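Local coordinates for transmembrane protein (Bartonella henselae, PDB 3PAM) that probably binds oligopeptides outside the cytoplasm and hands them to an ABC-type transport system for uptake, at residues R23-I28 with Q103-L108; T15-K20 with L127-E132; D76-E81 with D243-S248; M6-N11 with Y177-G182. All blocks are in the same frame, centred on the assembly; numbering follows the deposited sequence.

In the fold
Contact 4 pairs two neighbouring strands of the mixed sheet, its centre about 8 Å from that of the chain, and two of the other contacts build out from it. Contact 2, centres about 13 Å away, meets it where Phe17 joins Phe10 edge-to-face and where Glu132 N hydrogen-bonds Asp178 OD2 at 2.7 Å; a bound ethanol, probably from the crystallisation liquor, lies about 4 Å from the Asp178 side chain. Contact 1 sits about 17 Å from contact 4 between centres, yet Leu26 reaches both Phe10 and the phenylalanines of contact 2. Contact 3 stands apart, centre about 19 Å from that of contact 4 with nearest atoms about 9 Å away, and meets contact 1 through Gln24 and Leu79.

Contact 1 (R23-I28 with Q103-L108); sequences RQALSI and QKAWKL
Ala25 and Ala105 bring two nearly antiparallel helices together beside the central sheet of this alpha/beta domain, which belongs to the periplasmic-binding-protein clan. The axes of 23-28 and 103-108 approach to 8.3 Å with their directions 165° apart, and it is the small residues that permit such closeness: Ala25 CA and Ala105 CA are 4.2 Å apart. Each methyl also leans directly on the opposing backbone, Ala105 CB lying 3.4 Å from Ala25 O. One turn further along the second helix a large residue takes over. Leu108 points at the first helix and lies across both Gln24 and Ile28 at about a right angle, while its CB rests on Ala25 CB at 3.9 Å. Gln24 reaches it through an extended side chain whose CG stands opposite the backbone N (chi1 -153°), which lays the amide end across the leucine methyls. The far side of helix 20-29 faces inward, where Leu26 packs on Ile156 and Arg23 gives a hydrogen bond to Gly249 O. Lys104 stays at the margin, its CB merely grazing the isoleucine. Of the two branches of Leu108, CD2 meets Gln24 OE1 at 3.7 Å, whereas CD1 meets Ile28 CD1 at 3.8 Å.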
loop_
_atom_site.group_PDB
_atom_site.type_symbol
_atom_site.label_atom_id
_atom_site.label_comp_id
_atom_site.label_asym_id
_atom_site.label_seq_id
_atom_site.Cartn_x
_atom_site.Cartn_y
_atom_site.Cartn_z
ATOM N N ARG A 23 -3.176 -5.865 5.748
ATOM C CA ARG A 23 -2.929 -4.643 4.968
ATOM C C ARG A 23 -4.005 -4.547 3.870
ATOM O O ARG A 23 -4.529 -3.471 3.590
ATOM C CB ARG A 23 -1.522 -4.664 4.384
ATOM C CG ARG A 23 -0.431 -4.849 5.446
ATOM C CD ARG A 23 0.946 -4.572 4.873
ATOM N NE ARG A 23 1.253 -5.419 3.721
ATOM C CZ ARG A 23 2.012 -6.513 3.774
ATOM N NH1 ARG A 23 2.560 -6.897 4.928
ATOM N NH2 ARG A 23 2.234 -7.219 2.671
ATOM N N GLN A 24 -4.375 -5.688 3.296
ATOM C CA GLN A 24 -5.427 -5.689 2.293
ATOM C C GLN A 24 -6.759 -5.212 2.903
ATOM O O GLN A 24 -7.448 -4.369 2.329
ATOM C CB GLN A 24 -5.548 -7.075 1.698
ATOM C CG GLN A 24 -6.074 -7.114 0.296
ATOM C CD GLN A 24 -6.534 -8.519 -0.077
ATOM O OE1 GLN A 24 -6.059 -9.498 0.497
ATOM N NE2 GLN A 24 -7.451 -8.624 -1.038
ATOM N N ALA A 25 -7.076 -5.710 4.096
ATOM C CA ALA A 25 -8.291 -5.295 4.817
ATOM C C ALA A 25 -8.295 -3.804 5.143
ATOM O O ALA A 25 -9.296 -3.134 4.914
ATOM C CB ALA A 25 -8.453 -6.103 6.080
ATOM N N LEU A 26 -7.187 -3.287 5.694
ATOM C CA LEU A 26 -7.150 -1.880 6.095
ATOM C C LEU A 26 -7.255 -0.963 4.886
ATOM O O LEU A 26 -7.881 0.100 4.963
ATOM C CB LEU A 26 -5.889 -1.532 6.905
ATOM C CG LEU A 26 -5.684 -2.149 8.295
ATOM C CD1 LEU A 26 -5.129 -1.147 9.262
ATOM C CD2 LEU A 26 -6.918 -2.768 8.879
ATOM N N SER A 27 -6.628 -1.383 3.785
ATOM C CA SER A 27 -6.715 -0.705 2.512
ATOM C C SER A 27 -8.159 -0.557 2.059
ATOM O O SER A 27 -8.586 0.518 1.678
ATOM C CB SER A 27 -5.906 -1.438 1.456
ATOM O OG SER A 27 -5.792 -0.636 0.288
ATOM N N ILE A 28 -8.920 -1.639 2.134
ATOM C CA ILE A 28 -10.337 -1.593 1.793
ATOM C C ILE A 28 -11.141 -0.674 2.729
ATOM O O ILE A 28 -12.026 0.052 2.282
ATOM C CB ILE A 28 -10.938 -3.007 1.794
ATOM C CG1 ILE A 28 -10.195 -3.880 0.779
ATOM C CG2 ILE A 28 -12.436 -2.946 1.509
ATOM C CD1 ILE A 28 -10.635 -5.336 0.785
ATOM N N GLN A 103 -17.470 -4.995 5.413
ATOM C CA GLN A 103 -17.756 -6.425 5.481
ATOM C C GLN A 103 -16.648 -7.293 4.871
ATOM O O GLN A 103 -16.235 -8.269 5.470
ATOM C CB GLN A 103 -19.146 -6.756 4.896
ATOM N N LYS A 104 -16.185 -6.946 3.675
ATOM C CA LYS A 104 -15.018 -7.608 3.056
ATOM C C LYS A 104 -13.743 -7.565 3.930
ATOM O O LYS A 104 -13.023 -8.554 4.045
ATOM C CB LYS A 104 -14.702 -6.979 1.684
ATOM C CG LYS A 104 -15.902 -6.488 0.897
ATOM C CD LYS A 104 -15.469 -6.034 -0.489
ATOM C CE LYS A 104 -16.262 -4.825 -0.943
ATOM N NZ LYS A 104 -15.447 -3.938 -1.831
ATOM N N ALA A 105 -13.455 -6.409 4.522
ATOM C CA ALA A 105 -12.290 -6.265 5.393
ATOM C C ALA A 105 -12.398 -7.161 6.636
ATOM O O ALA A 105 -11.437 -7.835 6.993
ATOM C CB ALA A 105 -12.109 -4.824 5.794
ATOM N N TRP A 106 -13.563 -7.128 7.293
ATOM C CA TRP A 106 -13.829 -7.936 8.462
ATOM C C TRP A 106 -13.587 -9.402 8.137
ATOM O O TRP A 106 -12.915 -10.102 8.903
ATOM C CB TRP A 106 -15.284 -7.722 8.941
ATOM C CG TRP A 106 -15.738 -8.584 10.059
ATOM C CD1 TRP A 106 -16.937 -9.263 10.138
ATOM C CD2 TRP A 106 -15.038 -8.881 11.280
ATOM N NE1 TRP A 106 -17.014 -9.958 11.324
ATOM C CE2 TRP A 106 -15.864 -9.742 12.039
ATOM C CE3 TRP A 106 -13.787 -8.515 11.804
ATOM C CZ2 TRP A 106 -15.479 -10.231 13.288
ATOM C CZ3 TRP A 106 -13.410 -9.012 13.038
ATOM C CH2 TRP A 106 -14.248 -9.851 13.764
ATOM N N LYS A 107 -14.120 -9.830 6.987
ATOM C CA LYS A 107 -13.881 -11.165 6.450
ATOM C C LYS A 107 -12.391 -11.475 6.337
ATOM O O LYS A 107 -11.944 -12.537 6.739
ATOM C CB LYS A 107 -14.586 -11.342 5.091
ATOM N N LEU A 108 -11.629 -10.536 5.798
ATOM C CA LEU A 108 -10.184 -10.712 5.639
ATOM C C LEU A 108 -9.437 -10.816 6.977
ATOM O O LEU A 108 -8.475 -11.583 7.111
ATOM C CB LEU A 108 -9.598 -9.589 4.776
ATOM C CG LEU A 108 -9.670 -9.829 3.269
ATOM C CD1 LEU A 108 -9.586 -8.524 2.483
ATOM C CD2 LEU A 108 -8.575 -10.799 2.817
#

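Contact 2 (T15-K20 with L127-E132); sequences TLFKDK and LPFQFE
Phe17 and Phe131 supply the aromatic interaction, a T-shaped pair in which the first ring presents its edge to the face of the second. Their centroids are 5.0 Å apart and their planes 79° from each other; Phe17 CZ comes down over the middle of the Phe131 ring, 3.6 Å from CG. That strand ring is turned into the space between its own backbone N and carbonyl carbon (chi1 67°), which presents a face to the incoming atom. Phe17 has a second neighbour: its CE1 meets the edge of Phe129, near that ring's plane, 3.8 Å from Phe129 CE1. In this way the loop between strand 5-10 and helix 20-29 is packed onto the start of strand 130-135, just where an inverse gamma turn centred on Phe129 leads into the sheet. The CH-pi interaction falls to Leu16, whose CD2 lies 3.9 Å from the centroid of Phe129, off toward the rim of one face. Its other methyl touches the backbone, with Leu16 CD1 3.4 Å from Gln130 O. Within the loop, Asp19 caps the following helix and forms a salt bridge with Arg21. Leu26 of that helix touches all three phenylalanine side chains.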
loop_
_atom_site.group_PDB
_atom_site.type_symbol
_atom_site.label_atom_id
_atom_site.label_comp_id
_atom_site.label_asym_id
_atom_site.label_seq_id
_atom_site.Cartn_x
_atom_site.Cartn_y
_atom_site.Cartn_z
ATOM N N THR A 15 4.653 -6.016 13.872
ATOM C CA THR A 15 3.851 -7.240 13.830
ATOM C C THR A 15 2.410 -7.082 13.357
ATOM O O THR A 15 1.919 -7.913 12.622
ATOM C CB THR A 15 3.889 -8.012 15.161
ATOM O OG1 THR A 15 3.562 -7.135 16.247
ATOM C CG2 THR A 15 5.274 -8.621 15.365
ATOM N N LEU A 16 1.741 -6.013 13.759
ATOM C CA LEU A 16 0.384 -5.744 13.287
ATOM C C LEU A 16 0.186 -5.698 11.765
ATOM O O LEU A 16 -0.942 -5.927 11.271
ATOM C CB LEU A 16 -0.119 -4.444 13.897
ATOM C CG LEU A 16 -0.543 -4.491 15.354
ATOM C CD1 LEU A 16 -0.732 -3.060 15.809
ATOM C CD2 LEU A 16 -1.820 -5.280 15.498
ATOM N N PHE A 17 1.249 -5.373 11.029
ATOM C CA PHE A 17 1.173 -5.270 9.575
ATOM C C PHE A 17 2.032 -6.277 8.828
ATOM O O PHE A 17 2.330 -6.069 7.657
ATOM C CB PHE A 17 1.554 -3.863 9.088
ATOM C CG PHE A 17 0.833 -2.732 9.781
ATOM C CD1 PHE A 17 -0.561 -2.708 9.866
ATOM C CD2 PHE A 17 1.548 -1.657 10.296
ATOM C CE1 PHE A 17 -1.232 -1.628 10.487
ATOM C CE2 PHE A 17 0.881 -0.579 10.917
ATOM C CZ PHE A 17 -0.505 -0.572 11.010
ATOM N N LYS A 18 2.431 -7.371 9.473
ATOM C CA LYS A 18 3.178 -8.426 8.771
ATOM C C LYS A 18 2.380 -9.179 7.703
ATOM O O LYS A 18 2.964 -9.669 6.740
ATOM C CB LYS A 18 3.770 -9.439 9.751
ATOM N N ASP A 19 1.056 -9.249 7.864
ATOM C CA ASP A 19 0.200 -10.160 7.079
ATOM C C ASP A 19 -0.513 -9.414 5.968
ATOM O O ASP A 19 -1.198 -8.419 6.209
ATOM C CB ASP A 19 -0.818 -10.845 8.000
ATOM C CG ASP A 19 -1.451 -12.088 7.383
ATOM O OD1 ASP A 19 -2.274 -11.941 6.463
ATOM O OD2 ASP A 19 -1.167 -13.211 7.857
ATOM N N LYS A 20 -0.358 -9.919 4.750
ATOM C CA LYS A 20 -0.844 -9.255 3.543
ATOM C C LYS A 20 -2.362 -9.081 3.517
ATOM O O LYS A 20 -2.855 -8.124 2.934
ATOM C CB LYS A 20 -0.389 -10.028 2.293
ATOM N N LEU A 127 -2.920 -9.138 21.496
ATOM C CA LEU A 127 -2.624 -7.699 21.554
ATOM C C LEU A 127 -3.717 -6.918 20.803
ATOM O O LEU A 127 -4.246 -7.406 19.806
ATOM C CB LEU A 127 -1.228 -7.394 21.001
ATOM N N PRO A 128 -4.096 -5.724 21.302
ATOM C CA PRO A 128 -5.116 -4.970 20.555
ATOM C C PRO A 128 -4.554 -4.277 19.328
ATOM O O PRO A 128 -3.392 -3.872 19.319
ATOM C CB PRO A 128 -5.632 -3.933 21.566
ATOM C CG PRO A 128 -5.165 -4.404 22.904
ATOM C CD PRO A 128 -3.854 -5.140 22.634
ATOM N N PHE A 129 -5.377 -4.198 18.287
ATOM C CA PHE A 129 -5.025 -3.528 17.067
ATOM C C PHE A 129 -5.127 -2.025 17.321
ATOM O O PHE A 129 -6.197 -1.414 17.167
ATOM C CB PHE A 129 -5.947 -3.976 15.922
ATOM C CG PHE A 129 -5.297 -3.933 14.561
ATOM C CD1 PHE A 129 -4.340 -2.955 14.241
ATOM C CD2 PHE A 129 -5.657 -4.836 13.585
ATOM C CE1 PHE A 129 -3.744 -2.910 12.989
ATOM C CE2 PHE A 129 -5.056 -4.796 12.316
ATOM C CZ PHE A 129 -4.093 -3.823 12.025
ATOM N N GLN A 130 -4.002 -1.463 17.760
ATOM C CA GLN A 130 -3.841 -0.044 17.979
ATOM C C GLN A 130 -2.463 0.389 17.454
ATOM O O GLN A 130 -1.452 -0.285 17.675
ATOM C CB GLN A 130 -4.034 0.306 19.460
ATOM C CG GLN A 130 -2.895 -0.078 20.424
ATOM C CD GLN A 130 -3.250 0.127 21.913
ATOM O OE1 GLN A 130 -2.486 -0.265 22.807
ATOM N NE2 GLN A 130 -4.415 0.715 22.180
ATOM N N PHE A 131 -2.442 1.496 16.719
ATOM C CA PHE A 131 -1.226 1.966 16.100
ATOM C C PHE A 131 -1.277 3.465 15.878
ATOM O O PHE A 131 -2.337 4.075 15.993
ATOM C CB PHE A 131 -0.929 1.210 14.796
ATOM C CG PHE A 131 -1.917 1.465 13.689
ATOM C CD1 PHE A 131 -1.689 2.489 12.755
ATOM C CD2 PHE A 131 -3.049 0.652 13.540
ATOM C CE1 PHE A 131 -2.585 2.712 11.711
ATOM C CE2 PHE A 131 -3.935 0.866 12.517
ATOM C CZ PHE A 131 -3.702 1.908 11.591
ATOM N N GLU A 132 -0.127 4.042 15.551
ATOM C CA GLU A 132 0.022 5.473 15.374
ATOM C C GLU A 132 0.252 5.813 13.902
ATOM O O GLU A 132 1.003 5.119 13.204
ATOM C CB GLU A 132 1.210 5.945 16.209
ATOM C CG GLU A 132 1.382 7.423 16.332
ATOM C CD GLU A 132 2.818 7.797 16.666
ATOM O OE1 GLU A 132 3.730 7.464 15.869
ATOM O OE2 GLU A 132 3.041 8.422 17.717
#

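Contact 3 (D76-E81 with D243-S248); sequences DAVLPE and DRILIS
The approach to an N-terminal helix end is tied here to the last turn of another helix: Leu79, the N-cap residue of helix 80-84, gives its backbone N-H to Ser248 of helix 232-249. Leu79 N lies 2.9 Å from Ser248 OG and the bond is close to straight, with an angle of 165° at the hydrogen. Ser248 OG donates its proton back into its helix, to Arg244 O one turn earlier, at 2.9 Å. A first torsion of -65° sets OG beside the serine's backbone N, within reach of that carbonyl; Arg244 O thereby accepts from both OG and N of Ser248. One hydroxyl, accepting from 76-81 and donating within its own helix, is consequently held in a fixed rotation. Apolar groups fill in alongside. Val78 straddles Arg244 O with its two methyls, and Val78 CG2 continues to Ile245 CG1 at 3.8 Å, the two side chains crossing at about a right angle. Ala77 CB touches Ile245 CG1 too, at 4.0 Å. Ile245 goes on to helix 217-228, and both it and Val78 reach Leu71 of helix 65-71, so several helices converge on this spot. The charged end of Arg244 is occupied by Glu67 through a salt bridge and by Val82 O through NE, leaving its aliphatic part to the valine: Arg244 CB lies 4.0 Å from Val78 CG1.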
loop_
_atom_site.group_PDB
_atom_site.type_symbol
_atom_site.label_atom_id
_atom_site.label_comp_id
_atom_site.label_asym_id
_atom_site.label_seq_id
_atom_site.Cartn_x
_atom_site.Cartn_y
_atom_site.Cartn_z
ATOM N N ASP A 76 2.822 -17.259 -4.825
ATOM C CA ASP A 76 2.064 -16.531 -3.803
ATOM C C ASP A 76 2.136 -15.005 -3.992
ATOM O O ASP A 76 1.511 -14.256 -3.237
ATOM C CB ASP A 76 2.575 -16.902 -2.411
ATOM C CG ASP A 76 2.448 -18.394 -2.108
ATOM O OD1 ASP A 76 1.441 -19.027 -2.525
ATOM O OD2 ASP A 76 3.354 -18.927 -1.414
ATOM N N ALA A 77 2.885 -14.560 -4.999
ATOM C CA ALA A 77 3.167 -13.136 -5.189
ATOM C C ALA A 77 1.976 -12.317 -5.694
ATOM O O ALA A 77 1.748 -11.201 -5.237
ATOM C CB ALA A 77 4.381 -12.948 -6.110
ATOM N N VAL A 78 1.221 -12.858 -6.640
ATOM C CA VAL A 78 0.187 -12.064 -7.292
ATOM C C VAL A 78 -1.186 -12.679 -7.089
ATOM O O VAL A 78 -1.327 -13.902 -7.118
ATOM C CB VAL A 78 0.515 -11.836 -8.803
ATOM C CG1 VAL A 78 -0.498 -10.907 -9.464
ATOM C CG2 VAL A 78 1.925 -11.236 -8.957
ATOM N N LEU A 79 -2.179 -11.822 -6.841
ATOM C CA LEU A 79 -3.581 -12.228 -6.757
ATOM C C LEU A 79 -4.113 -12.473 -8.154
ATOM O O LEU A 79 -3.813 -11.696 -9.059
ATOM C CB LEU A 79 -4.448 -11.154 -6.093
ATOM C CG LEU A 79 -4.291 -10.893 -4.601
ATOM C CD1 LEU A 79 -4.892 -9.544 -4.231
ATOM C CD2 LEU A 79 -4.927 -12.014 -3.773
ATOM N N PRO A 80 -4.910 -13.548 -8.322
ATOM C CA PRO A 80 -5.572 -13.912 -9.566
ATOM C C PRO A 80 -6.241 -12.732 -10.265
ATOM O O PRO A 80 -6.082 -12.588 -11.472
ATOM C CB PRO A 80 -6.618 -14.965 -9.128
ATOM C CG PRO A 80 -6.491 -15.088 -7.624
ATOM C CD PRO A 80 -5.137 -14.567 -7.279
ATOM N N GLU A 81 -6.962 -11.892 -9.525
ATOM C CA GLU A 81 -7.625 -10.729 -10.131
ATOM C C GLU A 81 -6.586 -9.750 -10.715
ATOM O O GLU A 81 -6.838 -9.113 -11.736
ATOM C CB GLU A 81 -8.552 -9.989 -9.148
ATOM C CG GLU A 81 -9.200 -10.824 -8.059
ATOM C CD GLU A 81 -8.556 -10.632 -6.685
ATOM O OE1 GLU A 81 -8.907 -9.659 -5.984
ATOM O OE2 GLU A 81 -7.720 -11.472 -6.291
ATOM N N ASP A 243 4.566 -4.163 -10.629
ATOM C CA ASP A 243 3.314 -3.510 -10.243
ATOM C C ASP A 243 2.310 -4.526 -9.652
ATOM O O ASP A 243 1.663 -4.262 -8.649
ATOM C CB ASP A 243 2.696 -2.794 -11.447
ATOM C CG ASP A 243 1.549 -1.883 -11.056
ATOM O OD1 ASP A 243 1.653 -1.227 -10.003
ATOM O OD2 ASP A 243 0.534 -1.816 -11.796
ATOM N N ARG A 244 2.279 -5.682 -10.270
ATOM C CA ARG A 244 1.389 -6.748 -9.950
ATOM C C ARG A 244 1.625 -7.343 -8.577
ATOM O O ARG A 244 0.719 -7.681 -7.886
ATOM C CB ARG A 244 1.508 -7.807 -11.019
ATOM C CG ARG A 244 0.377 -7.785 -11.973
ATOM C CD ARG A 244 0.580 -8.470 -13.321
ATOM N NE ARG A 244 -0.602 -8.147 -14.087
ATOM C CZ ARG A 244 -0.638 -7.720 -15.323
ATOM N NH1 ARG A 244 0.451 -7.625 -16.027
ATOM N NH2 ARG A 244 -1.793 -7.408 -15.841
ATOM N N ILE A 245 2.876 -7.451 -8.213
ATOM C CA ILE A 245 3.343 -7.871 -6.901
ATOM C C ILE A 245 3.102 -6.811 -5.847
ATOM O O ILE A 245 2.729 -7.129 -4.719
ATOM C CB ILE A 245 4.844 -8.213 -6.935
ATOM C CG1 ILE A 245 5.058 -9.423 -7.839
ATOM C CG2 ILE A 245 5.377 -8.490 -5.517
ATOM C CD1 ILE A 245 6.473 -9.839 -7.972
ATOM N N LEU A 246 3.321 -5.552 -6.195
ATOM C CA LEU A 246 3.216 -4.504 -5.201
ATOM C C LEU A 246 1.763 -4.222 -4.900
ATOM O O LEU A 246 1.376 -3.989 -3.754
ATOM C CB LEU A 246 3.940 -3.258 -5.678
ATOM C CG LEU A 246 5.443 -3.440 -5.880
ATOM C CD1 LEU A 246 6.052 -2.134 -6.363
ATOM C CD2 LEU A 246 6.082 -3.875 -4.599
ATOM N N ILE A 247 0.943 -4.256 -5.935
ATOM C CA ILE A 247 -0.503 -4.228 -5.738
ATOM C C ILE A 247 -0.954 -5.376 -4.827
ATOM O O ILE A 247 -1.754 -5.175 -3.908
ATOM C CB ILE A 247 -1.248 -4.263 -7.096
ATOM C CG1 ILE A 247 -1.001 -2.960 -7.851
ATOM C CG2 ILE A 247 -2.762 -4.516 -6.925
ATOM C CD1 ILE A 247 -1.241 -3.074 -9.341
ATOM N N SER A 248 -0.440 -6.577 -5.074
ATOM C CA SER A 248 -0.880 -7.753 -4.312
ATOM C C SER A 248 -0.337 -7.733 -2.907
ATOM O O SER A 248 -0.866 -8.403 -2.025
ATOM C CB SER A 248 -0.445 -9.049 -4.994
ATOM O OG SER A 248 -1.099 -9.181 -6.227
#

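Contact 4 (M6-N11 with Y177-G182)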
loop_
_atom_site.group_PDB
_atom_site.type_symbol
_atom_site.label_atom_id
_atom_site.label_comp_id
_atom_site.label_asym_id
_atom_site.label_seq_id
_atom_site.Cartn_x
_atom_site.Cartn_y
_atom_site.Cartn_z
HETATM N N MSE A 6 1.679 8.496 -4.090
HETATM C CA MSE A 6 1.378 8.810 -2.695
HETATM C C MSE A 6 0.489 7.744 -2.081
HETATM O O MSE A 6 -0.375 7.182 -2.756
HETATM C CB MSE A 6 0.720 10.189 -2.579
HETATM C CG MSE A 6 0.237 10.555 -1.170
HETATM SE SE MSE A 6 -0.801 12.216 -1.096
HETATM C CE MSE A 6 -1.698 12.088 -2.794
ATOM N N GLY A 7 0.706 7.467 -0.802
ATOM C CA GLY A 7 -0.124 6.504 -0.093
ATOM C C GLY A 7 0.051 6.492 1.404
ATOM O O GLY A 7 0.937 7.171 1.941
ATOM N N PHE A 8 -0.820 5.742 2.084
ATOM C CA PHE A 8 -0.550 5.321 3.445
ATOM C C PHE A 8 0.455 4.205 3.317
ATOM O O PHE A 8 0.281 3.297 2.509
ATOM C CB PHE A 8 -1.810 4.800 4.150
ATOM C CG PHE A 8 -2.724 5.882 4.660
ATOM C CD1 PHE A 8 -2.344 6.691 5.714
ATOM C CD2 PHE A 8 -3.973 6.067 4.102
ATOM C CE1 PHE A 8 -3.195 7.691 6.186
ATOM C CE2 PHE A 8 -4.823 7.055 4.566
ATOM C CZ PHE A 8 -4.437 7.870 5.608
ATOM N N VAL A 9 1.524 4.283 4.094
ATOM C CA VAL A 9 2.546 3.251 4.044
ATOM C C VAL A 9 2.485 2.439 5.322
ATOM O O VAL A 9 2.576 2.985 6.406
ATOM C CB VAL A 9 3.962 3.853 3.867
ATOM C CG1 VAL A 9 5.017 2.764 3.854
ATOM C CG2 VAL A 9 4.032 4.681 2.608
ATOM N N PHE A 10 2.299 1.132 5.168
ATOM C CA PHE A 10 2.359 0.174 6.277
ATOM C C PHE A 10 3.797 -0.063 6.621
ATOM O O PHE A 10 4.554 -0.537 5.793
ATOM C CB PHE A 10 1.775 -1.177 5.850
ATOM C CG PHE A 10 0.295 -1.167 5.671
ATOM C CD1 PHE A 10 -0.546 -1.160 6.785
ATOM C CD2 PHE A 10 -0.266 -1.177 4.405
ATOM C CE1 PHE A 10 -1.904 -1.132 6.639
ATOM C CE2 PHE A 10 -1.665 -1.158 4.248
ATOM C CZ PHE A 10 -2.473 -1.123 5.373
ATOM N N ASN A 11 4.198 0.251 7.842
ATOM C CA ASN A 11 5.478 -0.242 8.274
ATOM C C ASN A 11 5.384 -1.725 8.583
ATOM O O ASN A 11 5.035 -2.135 9.687
ATOM C CB ASN A 11 6.036 0.521 9.444
ATOM C CG ASN A 11 7.456 0.129 9.728
ATOM O OD1 ASN A 11 8.044 -0.650 8.983
ATOM N ND2 ASN A 11 8.016 0.648 10.801
ATOM N N TYR A 177 7.916 4.434 13.016
ATOM C CA TYR A 177 6.534 4.791 12.775
ATOM C C TYR A 177 5.773 3.517 12.506
ATOM O O TYR A 177 6.347 2.543 12.030
ATOM C CB TYR A 177 6.402 5.745 11.563
ATOM C CG TYR A 177 7.126 5.289 10.316
ATOM C CD1 TYR A 177 6.521 4.426 9.395
ATOM C CD2 TYR A 177 8.417 5.739 10.042
ATOM C CE1 TYR A 177 7.202 4.006 8.241
ATOM C CE2 TYR A 177 9.098 5.333 8.904
ATOM C CZ TYR A 177 8.494 4.456 8.017
ATOM O OH TYR A 177 9.180 4.042 6.901
ATOM N N ASP A 178 4.481 3.518 12.797
ATOM C CA ASP A 178 3.632 2.417 12.385
ATOM C C ASP A 178 3.207 2.629 10.930
ATOM O O ASP A 178 3.200 1.691 10.112
ATOM C CB ASP A 178 2.404 2.347 13.298
ATOM C CG ASP A 178 2.752 2.002 14.749
ATOM O OD1 ASP A 178 3.657 1.175 14.979
ATOM O OD2 ASP A 178 2.094 2.527 15.668
HETATM N N MSE A 179 2.832 3.870 10.621
HETATM C CA MSE A 179 2.263 4.230 9.327
HETATM C C MSE A 179 2.566 5.703 9.086
HETATM O O MSE A 179 2.562 6.489 10.026
HETATM C CB MSE A 179 0.753 3.984 9.318
HETATM C CG MSE A 179 0.076 4.134 7.973
HETATM SE SE MSE A 179 -1.827 3.687 8.004
HETATM C CE MSE A 179 -1.686 1.765 8.270
ATOM N N ILE A 180 2.844 6.051 7.831
ATOM C CA ILE A 180 3.012 7.425 7.415
ATOM C C ILE A 180 2.325 7.643 6.071
ATOM O O ILE A 180 1.859 6.691 5.446
ATOM C CB ILE A 180 4.514 7.820 7.263
ATOM C CG1 ILE A 180 5.247 6.754 6.444
ATOM C CG2 ILE A 180 5.157 8.036 8.632
ATOM C CD1 ILE A 180 6.111 7.307 5.372
ATOM N N ILE A 181 2.246 8.909 5.656
ATOM C CA ILE A 181 1.896 9.240 4.283
ATOM C C ILE A 181 3.185 9.478 3.529
ATOM O O ILE A 181 3.924 10.424 3.806
ATOM C CB ILE A 181 0.964 10.476 4.143
ATOM C CG1 ILE A 181 -0.176 10.401 5.159
ATOM C CG2 ILE A 181 0.479 10.591 2.702
ATOM C CD1 ILE A 181 -1.549 10.803 4.632
ATOM N N GLY A 182 3.447 8.586 2.589
ATOM C CA GLY A 182 4.667 8.602 1.839
ATOM C C GLY A 182 4.344 8.901 0.399
ATOM O O GLY A 182 3.274 8.532 -0.110
#
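Met179, a selenomethionine, fits against two rings at once. Its chain runs out with CG opposite the backbone N and then bends at chi3 (-70°), so that SE comes to Phe8, 3.8 Å from CD1, while the terminal CE packs on Phe10, 3.3 Å from CE1. SE makes oblique Met-aromatic contacts with both rings, the one to Phe10 longer. Ile181 fills the other flank of Phe8, lying alongside it and bringing CD1 to 3.8 Å from Phe8 CE1. These side chains share one face of an antiparallel strand pair within the mixed sheet, where strand 5-10 lies between 179-184 and 252-257. Phe8 with Ile181 and Phe10 with Met179 are the non-hydrogen-bonded pairs. The other face is built differently: Gly7 and Gly182 form a hydrogen-bonded pair lacking side chains, and Val9 leans into the low ground they leave, its CG2 4.0 Å from Gly182 CA. Beyond the strand end Asn11 closes the pairing. Asn11 N donates to Asp178 O, and Asn11 ND2 reaches Tyr177 O at 2.8 Å, in the amide plane. The Tyr177 ring has Asn11 ND2 over one face and Ile180 CG1 over the opposite one, both toward the rim, while its hydroxyl hydrogen-bonds Phe211 O.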